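Local coordinates for pngf-ii (PDB 4R4X), which probably acts as a peptide:N-glycosidase, removing N-linked glycans from glycoproteins by hydrolysing the amide bond between sugar and protein, at residues E194-S199 and I346-G351; Q209-G214 and G265-V270; G214-K219 and N387-A392. One frame throughout, in Å; residues are numbered along the deposited sequence.

Contact 1 of 3, residues E194-S199 and I346-G351; sequences ETINFS and IGAFIG
I196 reaches across to A348 and I350 with both of its terminal methyls. The contact is apolar, and no hydrogen bond passes between the two segments. One branch, CG1-CD1, carries its end methyl to A348. There I196 CD1 meets A348 CB at 4.0 Å. The same methyl also lies beside the far end of I350, with I196 CD1 and I350 CD1 4.1 Å apart. The short branch does a different job. I196 CG2 packs on the root of I350, 3.9 Å from I350 CB. I196 CG2 is also 3.8 Å from I350 N. In I196 the CG2 methyl is anti to the backbone N and CG1 is anti to the carbonyl carbon (chi1 -59°). This spreads the two branches, CG2 onto the root of I350 and CD1 onto A348 and the end of I350. The side chains of I196 and I350 cross at about a right angle.

Polar bonds lie around this contact. The backbone of I196 pairs with H358 in its own sheet. E194 OE2 forms a salt bridge with R210 NH1. I360 and I217 add further side chains to the apolar layer.

All three touching residues are buried. Strand 186-196 belongs to a four-stranded antiparallel sheet and strand 343-350 to a larger one. Apolar residues meeting between two such sheets are typical of the beta-sandwich (jelly-roll) domains of the PNGase F family.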
loop_
_atom_site.group_PDB
_atom_site.type_symbol
_atom_site.label_atom_id
_atom_site.label_comp_id
_atom_site.label_asym_id
_atom_site.label_seq_id
_atom_site.Cartn_x
_atom_site.Cartn_y
_atom_site.Cartn_z
ATOM N N GLU A 194 5.573 9.310 14.571
ATOM C CA GLU A 194 4.707 10.014 15.520
ATOM C C GLU A 194 4.434 9.183 16.749
ATOM O O GLU A 194 3.999 8.044 16.651
ATOM C CB GLU A 194 3.331 10.339 14.922
ATOM C CG GLU A 194 3.204 11.620 14.134
ATOM C CD GLU A 194 3.829 12.854 14.765
ATOM O OE1 GLU A 194 4.574 13.531 14.012
ATOM O OE2 GLU A 194 3.579 13.155 15.956
ATOM N N THR A 195 4.618 9.796 17.906
ATOM C CA THR A 195 4.261 9.164 19.170
ATOM C C THR A 195 2.758 9.028 19.371
ATOM O O THR A 195 1.992 9.966 19.137
ATOM C CB THR A 195 4.835 9.982 20.320
ATOM O OG1 THR A 195 6.261 9.923 20.228
ATOM C CG2 THR A 195 4.356 9.455 21.647
ATOM N N ILE A 196 2.355 7.852 19.814
ATOM C CA ILE A 196 1.009 7.592 20.320
ATOM C C ILE A 196 1.207 7.020 21.730
ATOM O O ILE A 196 1.848 5.988 21.893
ATOM C CB ILE A 196 0.203 6.634 19.425
ATOM C CG1 ILE A 196 0.069 7.228 18.016
ATOM C CG2 ILE A 196 -1.190 6.426 20.034
ATOM C CD1 ILE A 196 -0.710 6.398 17.009
ATOM N N ASN A 197 0.716 7.732 22.738
ATOM C CA ASN A 197 1.027 7.447 24.155
ATOM C C ASN A 197 -0.101 7.919 25.079
ATOM O O ASN A 197 -1.194 8.240 24.615
ATOM C CB ASN A 197 2.403 8.058 24.555
ATOM C CG ASN A 197 2.384 9.590 24.678
ATOM O OD1 ASN A 197 3.267 10.180 25.331
ATOM N ND2 ASN A 197 1.416 10.240 24.054
ATOM N N PHE A 198 0.151 7.944 26.385
ATOM C CA PHE A 198 -0.842 8.379 27.330
ATOM C C PHE A 198 -0.143 9.332 28.270
ATOM O O PHE A 198 0.690 8.905 29.070
ATOM C CB PHE A 198 -1.426 7.203 28.097
ATOM C CG PHE A 198 -2.536 7.589 29.011
ATOM C CD1 PHE A 198 -3.827 7.723 28.522
ATOM C CD2 PHE A 198 -2.289 7.890 30.362
ATOM C CE1 PHE A 198 -4.873 8.088 29.359
ATOM C CE2 PHE A 198 -3.332 8.261 31.200
ATOM C CZ PHE A 198 -4.630 8.372 30.691
ATOM N N SER A 199 -0.455 10.615 28.148
ATOM C CA SER A 199 0.223 11.623 28.927
ATOM C C SER A 199 -0.605 12.873 29.038
ATOM O O SER A 199 -1.107 13.369 28.034
ATOM C CB SER A 199 1.580 11.946 28.290
ATOM O OG SER A 199 2.158 13.074 28.911
ATOM N N ILE A 346 -8.105 12.128 8.801
ATOM C CA ILE A 346 -7.535 10.780 8.927
ATOM C C ILE A 346 -6.712 10.670 10.215
ATOM O O ILE A 346 -5.955 11.584 10.577
ATOM C CB ILE A 346 -6.719 10.364 7.680
ATOM C CG1 ILE A 346 -6.064 8.977 7.866
ATOM C CG2 ILE A 346 -5.638 11.387 7.350
ATOM C CD1 ILE A 346 -5.653 8.331 6.561
ATOM N N GLY A 347 -6.902 9.563 10.931
ATOM C CA GLY A 347 -6.268 9.400 12.230
ATOM C C GLY A 347 -5.778 8.010 12.526
ATOM O O GLY A 347 -6.053 7.053 11.806
ATOM N N ALA A 348 -5.011 7.921 13.602
ATOM C CA ALA A 348 -4.560 6.640 14.089
ATOM C C ALA A 348 -4.808 6.619 15.586
ATOM O O ALA A 348 -4.678 7.645 16.250
ATOM C CB ALA A 348 -3.096 6.453 13.772
ATOM N N PHE A 349 -5.220 5.459 16.087
ATOM C CA PHE A 349 -5.507 5.230 17.497
ATOM C C PHE A 349 -4.745 3.999 17.938
ATOM O O PHE A 349 -4.750 2.989 17.239
ATOM C CB PHE A 349 -7.015 5.000 17.699
ATOM C CG PHE A 349 -7.397 4.327 18.995
ATOM C CD1 PHE A 349 -7.342 5.002 20.207
ATOM C CD2 PHE A 349 -7.881 3.023 18.995
ATOM C CE1 PHE A 349 -7.721 4.376 21.387
ATOM C CE2 PHE A 349 -8.285 2.397 20.168
ATOM C CZ PHE A 349 -8.210 3.070 21.366
ATOM N N ILE A 350 -4.067 4.097 19.077
ATOM C CA ILE A 350 -3.611 2.910 19.809
ATOM C C ILE A 350 -3.976 3.120 21.284
ATOM O O ILE A 350 -3.412 3.984 21.963
ATOM C CB ILE A 350 -2.097 2.653 19.654
ATOM C CG1 ILE A 350 -1.727 2.463 18.176
ATOM C CG2 ILE A 350 -1.718 1.408 20.461
ATOM C CD1 ILE A 350 -0.238 2.410 17.896
ATOM N N GLY A 351 -4.940 2.344 21.771
ATOM C CA GLY A 351 -5.382 2.457 23.137
ATOM C C GLY A 351 -4.297 1.945 24.063
ATOM O O GLY A 351 -4.007 0.759 24.060
#

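Contact 2 of 3, residues Q209-G214 and G265-V270; sequences QRFGNG and GLTQGV
F211 lays one face of its ring over the CB of L266. L266 CB sits 3.9 Å from the centroid of the F211 ring and 8° off the ring normal. This is a CH-pi contact, made almost over the ring centre. One branch of the leucine extends the overlap toward the backbone: L266 CD2 is 4.0 Å from F211 CB. The two side chains cross at about a right angle. The F211 CG lies beside the backbone N (chi1 -56°), which swings the ring across to the helix.

The helix backbone also touches the ring. L266 O comes within 3.2 Å of F211 CD1, on the same side of the ring as L266 CB. It sits obliquely above the CD1-CE1 rim, a close packing contact and not a hydrogen bond. T267 follows at the border of the contact, where its methyl CG2 is 4.2 Å from F211 CZ. Its hydroxyl is turned to the helix instead, and T267 OG1 hydrogen-bonds to Y263 O.

Each segment has a backbone bond of its own. G214 N bonds to F211 O at 3.1 Å, closing the turn after strand 209-211. G269 N makes the helical bond to G265 O at 2.8 Å at the end of helix 262-268, and G269 then leaves the helix with positive phi. I216, on the neighbouring strand, touches both F211 and L266 and joins them to contact 3.

No hydrogen bond crosses between 209-214 and 265-270. Earlier in the helix, Y263 OH does bond to Q209 NE2. Beside that polar bond, the contact itself rests on non-directional apolar packing and CH-pi attraction.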
loop_
_atom_site.group_PDB
_atom_site.type_symbol
_atom_site.label_atom_id
_atom_site.label_comp_id
_atom_site.label_asym_id
_atom_site.label_seq_id
_atom_site.Cartn_x
_atom_site.Cartn_y
_atom_site.Cartn_z
ATOM N N GLN A 209 -3.514 17.134 15.392
ATOM C CA GLN A 209 -4.377 17.201 16.555
ATOM C C GLN A 209 -4.262 15.907 17.349
ATOM O O GLN A 209 -4.158 14.804 16.768
ATOM C CB GLN A 209 -5.812 17.450 16.129
ATOM C CG GLN A 209 -5.965 18.723 15.300
ATOM C CD GLN A 209 -7.327 18.823 14.638
ATOM O OE1 GLN A 209 -7.445 18.841 13.416
ATOM N NE2 GLN A 209 -8.337 18.906 15.432
ATOM N N ARG A 210 -4.302 16.030 18.669
ATOM C CA ARG A 210 -4.156 14.867 19.545
ATOM C C ARG A 210 -5.291 14.816 20.539
ATOM O O ARG A 210 -5.608 15.807 21.186
ATOM C CB ARG A 210 -2.829 14.913 20.297
ATOM C CG ARG A 210 -1.623 15.096 19.396
ATOM C CD ARG A 210 -0.297 14.845 20.126
ATOM N NE ARG A 210 0.783 14.769 19.139
ATOM C CZ ARG A 210 1.296 15.812 18.491
ATOM N NH1 ARG A 210 2.236 15.617 17.575
ATOM N NH2 ARG A 210 0.871 17.061 18.735
ATOM N N PHE A 211 -5.914 13.661 20.662
ATOM C CA PHE A 211 -7.041 13.508 21.573
ATOM C C PHE A 211 -6.792 12.268 22.428
ATOM O O PHE A 211 -5.805 11.551 22.225
ATOM C CB PHE A 211 -8.345 13.352 20.792
ATOM C CG PHE A 211 -8.636 14.477 19.833
ATOM C CD1 PHE A 211 -9.318 15.628 20.261
ATOM C CD2 PHE A 211 -8.217 14.404 18.516
ATOM C CE1 PHE A 211 -9.585 16.654 19.367
ATOM C CE2 PHE A 211 -8.475 15.421 17.628
ATOM C CZ PHE A 211 -9.148 16.555 18.054
ATOM N N GLY A 212 -7.665 12.024 23.403
ATOM C CA GLY A 212 -7.567 10.837 24.240
ATOM C C GLY A 212 -6.260 10.788 25.014
ATOM O O GLY A 212 -5.686 9.716 25.206
ATOM N N ASN A 213 -5.788 11.961 25.438
ATOM C CA ASN A 213 -4.583 12.072 26.241
ATOM C C ASN A 213 -3.353 11.515 25.515
ATOM O O ASN A 213 -2.426 11.042 26.155
ATOM C CB ASN A 213 -4.801 11.355 27.581
ATOM C CG ASN A 213 -4.296 12.151 28.769
ATOM O OD1 ASN A 213 -4.544 13.339 28.868
ATOM N ND2 ASN A 213 -3.596 11.490 29.686
ATOM N N GLY A 214 -3.363 11.593 24.181
ATOM C CA GLY A 214 -2.259 11.160 23.324
ATOM C C GLY A 214 -2.512 9.865 22.534
ATOM O O GLY A 214 -1.702 9.486 21.689
ATOM N N GLY A 265 -17.506 14.785 18.462
ATOM C CA GLY A 265 -17.160 14.111 19.702
ATOM C C GLY A 265 -15.730 14.377 20.145
ATOM O O GLY A 265 -15.479 14.677 21.313
ATOM N N LEU A 266 -14.784 14.268 19.227
ATOM C CA LEU A 266 -13.385 14.489 19.579
ATOM C C LEU A 266 -13.111 15.933 20.009
ATOM O O LEU A 266 -12.363 16.160 20.965
ATOM C CB LEU A 266 -12.470 14.113 18.423
ATOM C CG LEU A 266 -12.401 12.645 17.986
ATOM C CD1 LEU A 266 -11.735 12.569 16.635
ATOM C CD2 LEU A 266 -11.610 11.806 18.979
ATOM N N THR A 267 -13.696 16.909 19.319
ATOM C CA THR A 267 -13.351 18.306 19.596
ATOM C C THR A 267 -14.143 18.900 20.755
ATOM O O THR A 267 -13.607 19.714 21.531
ATOM C CB THR A 267 -13.553 19.211 18.366
ATOM O OG1 THR A 267 -14.895 19.106 17.936
ATOM C CG2 THR A 267 -12.630 18.826 17.241
ATOM N N GLN A 268 -15.416 18.527 20.856
ATOM C CA GLN A 268 -16.311 19.050 21.904
ATOM C C GLN A 268 -16.392 18.144 23.122
ATOM O O GLN A 268 -16.603 18.615 24.241
ATOM C CB GLN A 268 -17.745 19.222 21.388
ATOM C CG GLN A 268 -17.887 20.123 20.184
ATOM C CD GLN A 268 -17.072 21.386 20.310
ATOM O OE1 GLN A 268 -16.185 21.638 19.490
ATOM N NE2 GLN A 268 -17.337 22.175 21.363
ATOM N N GLY A 269 -16.242 16.845 22.907
ATOM C CA GLY A 269 -16.483 15.899 23.968
ATOM C C GLY A 269 -17.516 14.855 23.626
ATOM O O GLY A 269 -18.409 15.040 22.783
ATOM N N VAL A 270 -17.397 13.741 24.329
ATOM C CA VAL A 270 -18.168 12.572 24.023
ATOM C C VAL A 270 -19.682 12.848 24.107
ATOM O O VAL A 270 -20.461 12.166 23.461
ATOM C CB VAL A 270 -17.754 11.404 24.938
ATOM C CG1 VAL A 270 -18.324 11.584 26.347
ATOM C CG2 VAL A 270 -18.194 10.088 24.337
#

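Contact 3 of 3, residues G214-K219 and N387-A392; sequences GTIILK and NVMEMA
I216 points its long branch at the turn formed by V388 and M389. I216 CD1 lies 3.9 Å from V388 CG1, and the two side chains meet at a slant. The same methyl is nearer still to the turn backbone, with I216 CD1 and V388 O 3.3 Å apart. Beyond it, the CG of M389, a selenomethionine, adds a looser apolar neighbour. A chi1 of -53° sets CG1 of I216 on the backbone N side, which sends CD1 toward the loop.

T215 and M391 form the second pair, crossing at about a right angle. M391 is also a selenomethionine. Its chain bends at chi2 (93°), bringing the selenium alongside the threonine: M391 SE is 4.0 Å from T215 CG2. T215 OG1 faces the root of M391.

Between the two pairs sits one water. It donates to T215 OG1 at 2.9 Å and to V388 O at 2.8 Å. V388 O takes the water's proton and also lies against I216 CD1. The water accepts from M391 N, also at 2.8 Å. Three bonds therefore grip it, and they join the segments where no direct hydrogen bond does. T215 OG1 is held as well by its bond to G212 O, within the preceding turn.

The loop side, between strands 378-384 and 406-412, is a type I beta turn from N387 to E390, closed by E390 N to N387 O at 2.9 Å. A further backbone bond runs from A392 N to M389 O. The strand side is a classic beta bulge, in which T215 and I216 both face F211. The bulge stands at the start of the second strand of a hairpin, at the edge of the large antiparallel sheet, with the type I turn packed against it.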
loop_
_atom_site.group_PDB
_atom_site.type_symbol
_atom_site.label_atom_id
_atom_site.label_comp_id
_atom_site.label_asym_id
_atom_site.label_seq_id
_atom_site.Cartn_x
_atom_site.Cartn_y
_atom_site.Cartn_z
ATOM N N GLY A 214 -3.363 11.593 24.181
ATOM C CA GLY A 214 -2.259 11.160 23.324
ATOM C C GLY A 214 -2.512 9.865 22.534
ATOM O O GLY A 214 -1.702 9.486 21.689
ATOM N N THR A 215 -3.610 9.178 22.821
ATOM C CA THR A 215 -3.885 7.881 22.192
ATOM C C THR A 215 -4.472 7.991 20.781
ATOM O O THR A 215 -4.546 6.996 20.057
ATOM C CB THR A 215 -4.816 7.038 23.066
ATOM O OG1 THR A 215 -6.047 7.732 23.281
ATOM C CG2 THR A 215 -4.163 6.722 24.391
ATOM N N ILE A 216 -4.867 9.198 20.393
ATOM C CA ILE A 216 -5.435 9.467 19.063
ATOM C C ILE A 216 -4.684 10.633 18.431
ATOM O O ILE A 216 -4.561 11.696 19.053
ATOM C CB ILE A 216 -6.912 9.860 19.160
ATOM C CG1 ILE A 216 -7.718 8.815 19.948
ATOM C CG2 ILE A 216 -7.510 10.054 17.778
ATOM C CD1 ILE A 216 -9.027 9.360 20.509
ATOM N N ILE A 217 -4.145 10.414 17.237
ATOM C CA ILE A 217 -3.554 11.482 16.441
ATOM C C ILE A 217 -4.336 11.647 15.128
ATOM O O ILE A 217 -4.709 10.653 14.476
ATOM C CB ILE A 217 -2.043 11.265 16.170
ATOM C CG1 ILE A 217 -1.777 9.946 15.441
ATOM C CG2 ILE A 217 -1.266 11.285 17.487
ATOM C CD1 ILE A 217 -0.308 9.661 15.209
ATOM N N LEU A 218 -4.535 12.895 14.711
ATOM C CA LEU A 218 -5.447 13.199 13.600
ATOM C C LEU A 218 -4.908 14.348 12.754
ATOM O O LEU A 218 -4.356 15.290 13.296
ATOM C CB LEU A 218 -6.799 13.618 14.177
ATOM C CG LEU A 218 -7.958 13.678 13.185
ATOM C CD1 LEU A 218 -8.418 12.273 12.880
ATOM C CD2 LEU A 218 -9.154 14.458 13.720
ATOM N N LYS A 219 -5.076 14.281 11.440
ATOM C CA LYS A 219 -4.781 15.436 10.601
ATOM C C LYS A 219 -5.710 15.492 9.403
ATOM O O LYS A 219 -6.450 14.537 9.121
ATOM C CB LYS A 219 -3.320 15.454 10.152
ATOM C CG LYS A 219 -2.896 14.328 9.252
ATOM C CD LYS A 219 -1.626 14.643 8.438
ATOM C CE LYS A 219 -0.481 15.157 9.273
ATOM N NZ LYS A 219 0.751 15.364 8.464
ATOM N N ASN A 387 -14.451 1.660 20.378
ATOM C CA ASN A 387 -14.329 2.903 21.141
ATOM C C ASN A 387 -12.915 3.494 21.084
ATOM O O ASN A 387 -12.078 3.381 22.014
ATOM C CB ASN A 387 -14.903 2.779 22.550
ATOM C CG ASN A 387 -14.193 1.750 23.394
ATOM O OD1 ASN A 387 -13.747 0.708 22.894
ATOM N ND2 ASN A 387 -14.079 2.038 24.686
ATOM N N VAL A 388 -12.667 4.127 19.944
ATOM C CA VAL A 388 -11.443 4.857 19.702
ATOM C C VAL A 388 -11.301 5.939 20.751
ATOM O O VAL A 388 -10.174 6.290 21.113
ATOM C CB VAL A 388 -11.425 5.414 18.269
ATOM C CG1 VAL A 388 -10.579 6.675 18.124
ATOM C CG2 VAL A 388 -10.951 4.320 17.304
HETATM N N MSE A 389 -12.437 6.438 21.252
HETATM C CA MSE A 389 -12.435 7.423 22.339
HETATM C C MSE A 389 -12.443 6.785 23.728
HETATM O O MSE A 389 -12.952 7.369 24.690
HETATM C CB MSE A 389 -13.619 8.389 22.110
HETATM C CG MSE A 389 -13.238 9.423 21.063
HETATM SE SE MSE A 389 -14.809 10.588 20.737
HETATM C CE MSE A 389 -14.615 11.680 22.352
ATOM N N GLU A 390 -11.859 5.596 23.828
ATOM C CA GLU A 390 -11.698 4.887 25.111
ATOM C C GLU A 390 -11.117 5.773 26.220
ATOM O O GLU A 390 -11.553 5.695 27.371
ATOM C CB GLU A 390 -10.782 3.693 24.894
ATOM C CG GLU A 390 -10.477 2.851 26.126
ATOM C CD GLU A 390 -9.400 1.792 25.850
ATOM O OE1 GLU A 390 -8.995 1.093 26.798
ATOM O OE2 GLU A 390 -8.957 1.661 24.687
HETATM N N MSE A 391 -10.137 6.581 25.891
HETATM C CA MSE A 391 -9.480 7.460 26.889
HETATM C C MSE A 391 -10.039 8.876 26.750
HETATM O O MSE A 391 -9.363 9.863 27.028
HETATM C CB MSE A 391 -7.961 7.370 26.689
HETATM C CG MSE A 391 -7.390 6.038 27.196
HETATM SE SE MSE A 391 -7.299 4.698 25.719
HETATM C CE MSE A 391 -6.539 3.238 26.829
ATOM N N ALA A 392 -11.268 8.981 26.261
ATOM C CA ALA A 392 -11.967 10.254 26.181
ATOM C C ALA A 392 -13.448 10.098 26.470
ATOM O O ALA A 392 -14.252 10.853 25.927
ATOM C CB ALA A 392 -11.762 10.878 24.812
HETATM O O HOH W 1 -8.936 7.222 23.397
#

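From the N terminus, 194-199 comes first, at the end of strand 186-196. Next are 209-214 and 214-219, the two arms of a hairpin that share G214. The chain then reaches helix 262-268, where contact 2 closes a loop of 50 residues. At 346-351 contact 1 closes a longer loop that contains the whole of contact 2. Contact 3 closes last, at 387-392, and crosses both others. Contact 1 ties the two sheets together. Contact 2 fixes a helix to the edge strand, and contact 3 brings a later loop onto the same hairpin. L266 also touches M389, linking contacts 2 and 3 directly.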